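Local coordinates for beta-N-acetylhexosaminidase (Arthrobacter aurescens, PDB 3RCN), which probably hydrolyses terminal non-reducing N-acetyl-D-hexosamine residues from N-acetyl-beta-D-hexosaminides, as a glycoside hydrolase of family 20, at residues I279-S287 with E316-Q327. Sequence-based numbering, arbitrary orientation.
With SO4 (sulfate ion), chain C.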
loop_
_atom_site.group_PDB
_atom_site.type_symbol
_atom_site.label_atom_id
_atom_site.label_comp_id
_atom_site.label_asym_id
_atom_site.label_seq_id
_atom_site.Cartn_x
_atom_site.Cartn_y
_atom_site.Cartn_z
ATOM N N ILE A 279 22.305 8.020 -19.438
ATOM C CA ILE A 279 22.042 9.246 -20.182
ATOM C C ILE A 279 21.720 8.977 -21.654
ATOM O O ILE A 279 22.436 8.252 -22.351
ATOM C CB ILE A 279 23.195 10.256 -20.032
ATOM C CG1 ILE A 279 23.416 10.578 -18.553
ATOM C CG2 ILE A 279 22.909 11.541 -20.816
ATOM C CD1 ILE A 279 24.520 11.584 -18.313
ATOM N N ASN A 280 20.612 9.556 -22.101
ATOM C CA ASN A 280 20.117 9.366 -23.449
ATOM C C ASN A 280 20.606 10.457 -24.412
ATOM O O ASN A 280 20.432 11.652 -24.158
ATOM C CB ASN A 280 18.591 9.359 -23.425
ATOM C CG ASN A 280 18.005 8.558 -24.553
ATOM O OD1 ASN A 280 18.698 8.210 -25.505
ATOM N ND2 ASN A 280 16.724 8.251 -24.453
ATOM N N GLU A 281 21.212 10.050 -25.522
ATOM C CA GLU A 281 21.573 11.009 -26.552
ATOM C C GLU A 281 20.330 11.446 -27.326
ATOM O O GLU A 281 20.334 12.458 -28.035
ATOM C CB GLU A 281 22.624 10.428 -27.498
ATOM C CG GLU A 281 24.057 10.541 -26.989
ATOM C CD GLU A 281 25.098 10.152 -28.038
ATOM O OE1 GLU A 281 24.722 9.916 -29.210
ATOM O OE2 GLU A 281 26.296 10.089 -27.685
ATOM N N THR A 282 19.255 10.686 -27.189
ATOM C CA THR A 282 18.025 11.047 -27.873
ATOM C C THR A 282 17.209 12.031 -27.039
ATOM O O THR A 282 16.767 11.717 -25.945
ATOM C CB THR A 282 17.229 9.794 -28.225
ATOM O OG1 THR A 282 17.962 9.063 -29.213
ATOM C CG2 THR A 282 15.856 10.149 -28.780
ATOM N N VAL A 283 17.010 13.230 -27.573
ATOM C CA VAL A 283 16.370 14.298 -26.815
ATOM C C VAL A 283 15.361 15.059 -27.663
ATOM O O VAL A 283 15.198 14.778 -28.849
ATOM C CB VAL A 283 17.421 15.261 -26.238
ATOM C CG1 VAL A 283 18.350 14.504 -25.322
ATOM C CG2 VAL A 283 18.228 15.908 -27.345
ATOM N N LEU A 284 14.680 16.022 -27.062
ATOM C CA LEU A 284 13.713 16.810 -27.813
ATOM C C LEU A 284 14.375 17.572 -28.955
ATOM O O LEU A 284 15.526 18.009 -28.865
ATOM C CB LEU A 284 12.999 17.805 -26.907
ATOM C CG LEU A 284 12.095 17.215 -25.823
ATOM C CD1 LEU A 284 11.486 18.336 -25.010
ATOM C CD2 LEU A 284 11.004 16.336 -26.418
ATOM N N GLU A 285 13.626 17.733 -30.034
ATOM C CA GLU A 285 13.999 18.665 -31.057
ATOM C C GLU A 285 13.324 19.948 -30.607
ATOM O O GLU A 285 12.101 20.020 -30.569
ATOM C CB GLU A 285 13.442 18.215 -32.402
ATOM C CG GLU A 285 13.664 19.233 -33.513
ATOM C CD GLU A 285 13.183 18.750 -34.873
ATOM O OE1 GLU A 285 14.045 18.447 -35.731
ATOM O OE2 GLU A 285 11.947 18.685 -35.082
ATOM N N VAL A 286 14.122 20.952 -30.248
ATOM C CA VAL A 286 13.574 22.215 -29.768
ATOM C C VAL A 286 13.081 23.074 -30.930
ATOM O O VAL A 286 13.826 23.384 -31.856
ATOM C CB VAL A 286 14.584 23.000 -28.917
ATOM C CG1 VAL A 286 15.116 22.119 -27.805
ATOM C CG2 VAL A 286 15.716 23.494 -29.767
ATOM N N SER A 287 11.827 23.494 -30.842
ATOM C CA SER A 287 11.122 24.067 -31.976
ATOM C C SER A 287 9.767 24.539 -31.498
ATOM O O SER A 287 9.390 24.312 -30.344
ATOM C CB SER A 287 10.919 23.021 -33.067
ATOM O OG SER A 287 10.029 22.019 -32.625
ATOM N N GLU A 316 21.312 16.988 -17.816
ATOM C CA GLU A 316 21.838 15.951 -18.707
ATOM C C GLU A 316 21.315 15.971 -20.146
ATOM O O GLU A 316 20.626 15.040 -20.576
ATOM C CB GLU A 316 21.632 14.567 -18.071
ATOM C CG GLU A 316 21.967 14.548 -16.576
ATOM C CD GLU A 316 22.061 13.149 -15.974
ATOM O OE1 GLU A 316 21.604 12.174 -16.611
ATOM O OE2 GLU A 316 22.599 13.029 -14.850
ATOM N N VAL A 317 21.640 17.027 -20.887
ATOM C CA VAL A 317 21.366 17.018 -22.314
ATOM C C VAL A 317 22.641 17.084 -23.154
ATOM O O VAL A 317 23.267 18.141 -23.265
ATOM C CB VAL A 317 20.406 18.149 -22.726
ATOM C CG1 VAL A 317 19.705 17.785 -24.021
ATOM C CG2 VAL A 317 19.379 18.404 -21.628
ATOM N N PRO A 318 23.005 15.952 -23.777
ATOM C CA PRO A 318 24.115 15.824 -24.734
ATOM C C PRO A 318 23.816 16.652 -25.970
ATOM O O PRO A 318 22.660 16.708 -26.378
ATOM C CB PRO A 318 24.091 14.333 -25.103
ATOM C CG PRO A 318 23.382 13.666 -23.971
ATOM C CD PRO A 318 22.356 14.659 -23.505
ATOM N N LEU A 319 24.821 17.284 -26.563
ATOM C CA LEU A 319 24.555 18.205 -27.664
ATOM C C LEU A 319 24.675 17.519 -29.011
ATOM O O LEU A 319 24.451 18.137 -30.051
ATOM C CB LEU A 319 25.522 19.372 -27.622
ATOM C CG LEU A 319 25.605 20.162 -26.323
ATOM C CD1 LEU A 319 26.751 21.143 -26.450
ATOM C CD2 LEU A 319 24.305 20.881 -26.024
ATOM N N THR A 320 25.028 16.239 -28.983
ATOM C CA THR A 320 25.314 15.505 -30.200
ATOM C C THR A 320 24.199 15.638 -31.221
ATOM O O THR A 320 24.447 16.006 -32.364
ATOM C CB THR A 320 25.522 14.023 -29.897
ATOM O OG1 THR A 320 26.524 13.898 -28.882
ATOM C CG2 THR A 320 25.949 13.268 -31.160
ATOM N N GLN A 321 22.973 15.332 -30.804
ATOM C CA GLN A 321 21.828 15.419 -31.696
ATOM C C GLN A 321 21.693 16.832 -32.280
ATOM O O GLN A 321 21.505 17.005 -33.483
ATOM C CB GLN A 321 20.556 15.028 -30.954
ATOM C CG GLN A 321 19.260 15.165 -31.762
ATOM C CD GLN A 321 18.019 14.786 -30.944
ATOM O OE1 GLN A 321 17.971 13.724 -30.303
ATOM N NE2 GLN A 321 17.015 15.663 -30.953
ATOM N N TRP A 322 21.804 17.835 -31.422
ATOM C CA TRP A 322 21.573 19.210 -31.835
ATOM C C TRP A 322 22.658 19.710 -32.782
ATOM O O TRP A 322 22.375 20.438 -33.723
ATOM C CB TRP A 322 21.483 20.124 -30.622
ATOM C CG TRP A 322 20.213 20.004 -29.857
ATOM C CD1 TRP A 322 19.081 19.338 -30.231
ATOM C CD2 TRP A 322 19.942 20.575 -28.572
ATOM N NE1 TRP A 322 18.119 19.466 -29.252
ATOM C CE2 TRP A 322 18.625 20.224 -28.227
ATOM C CE3 TRP A 322 20.683 21.370 -27.686
ATOM C CZ2 TRP A 322 18.037 20.633 -27.035
ATOM C CZ3 TRP A 322 20.100 21.773 -26.504
ATOM C CH2 TRP A 322 18.791 21.403 -26.187
ATOM N N GLN A 323 23.894 19.308 -32.529
ATOM C CA GLN A 323 25.008 19.701 -33.372
ATOM C C GLN A 323 24.881 19.121 -34.779
ATOM O O GLN A 323 25.348 19.720 -35.752
ATOM C CB GLN A 323 26.327 19.265 -32.744
ATOM C CG GLN A 323 26.691 20.043 -31.506
ATOM C CD GLN A 323 27.845 19.410 -30.767
ATOM O OE1 GLN A 323 28.340 18.354 -31.164
ATOM N NE2 GLN A 323 28.282 20.046 -29.687
ATOM N N ALA A 324 24.254 17.956 -34.885
ATOM C CA ALA A 324 24.113 17.297 -36.174
ATOM C C ALA A 324 22.783 17.634 -36.845
ATOM O O ALA A 324 22.469 17.120 -37.916
ATOM C CB ALA A 324 24.265 15.775 -36.009
ATOM N N SER A 325 21.992 18.486 -36.206
ATOM C CA SER A 325 20.626 18.740 -36.657
ATOM C C SER A 325 20.499 19.974 -37.557
ATOM O O SER A 325 20.686 21.101 -37.098
ATOM C CB SER A 325 19.729 18.911 -35.436
ATOM O OG SER A 325 18.396 19.171 -35.816
ATOM N N ALA A 326 20.158 19.770 -38.827
ATOM C CA ALA A 326 19.895 20.898 -39.712
ATOM C C ALA A 326 18.831 21.824 -39.115
ATOM O O ALA A 326 18.908 23.042 -39.277
ATOM C CB ALA A 326 19.484 20.431 -41.104
ATOM N N GLN A 327 17.851 21.256 -38.412
ATOM C CA GLN A 327 16.779 22.070 -37.829
ATOM C C GLN A 327 17.272 22.901 -36.653
ATOM O O GLN A 327 16.863 24.041 -36.467
ATOM C CB GLN A 327 15.609 21.192 -37.372
ATOM C CG GLN A 327 14.427 21.960 -36.766
ATOM C CD GLN A 327 14.592 22.285 -35.281
ATOM O OE1 GLN A 327 15.413 21.684 -34.580
ATOM N NE2 GLN A 327 13.809 23.255 -34.797
HETATM S S SO4 C . 10.757 25.978 -35.861
HETATM O O1 SO4 C . 9.665 25.154 -36.388
HETATM O O2 SO4 C . 10.619 26.116 -34.414
HETATM O O3 SO4 C . 12.048 25.357 -36.159
HETATM O O4 SO4 C . 10.694 27.301 -36.475
HETATM O O HOH W 1 18.700 12.980 -21.952
HETATM O O HOH W 2 22.430 14.334 -28.181
HETATM O O HOH W 3 16.383 20.836 -31.878
#
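Q321 and V283 are joined through both ends of one primary amide: V283 N donates to Q321 OE1 (2.9 Å) along an almost straight N-H line of 177°, and Q321 NE2 returns a bond to V283 O (2.9 Å). The acceptor V283 O lies close to the amide plane of Q321, whereas NE2 approaches from above the carbonyl plane of V283. An extended chain, with CG anti to the backbone N (chi1 176°), carries this amide from helix 320-323 to the loop. Beside it, the indole W322 NE1 donates to L284 O at 3.0 Å; the oxygen sits at the ring edge, and its C=O points almost straight at the nitrogen. Farther along, Q327 bends at chi2 (-84°) and gives NE2 to V286 O (2.9 Å), while the same nitrogen also bonds a sulfate ion that E288 N and K331 NZ help to hold.

Water adds to these direct bonds. One molecule links E281 O to Q321 N and, weakly, P318 O; another accepts from V286 N and donates to Q327 OE1, so both ends of the Q327 amide serve the backbone of V286.

Apolar contacts accompany these bonds: V283 CG1 meets V317 CG1 at 3.8 Å, V317 CG1 also lies above one face of the W322 indole, displaced toward its rim, and at the E316 end I279 CG2 rests on P318 CG at 3.8 Å.

The contact joins the loop before helix 288-304 to the chain following strand 309-313 of the catalytic TIM barrel, beginning at E316, the predicted proton donor. Because side-chain amides and an indole supply all four direct hydrogen bonds to the loop backbone, V283, L284 and V286 are held by side chains, with V286 N reached through water, and without any strand pairing.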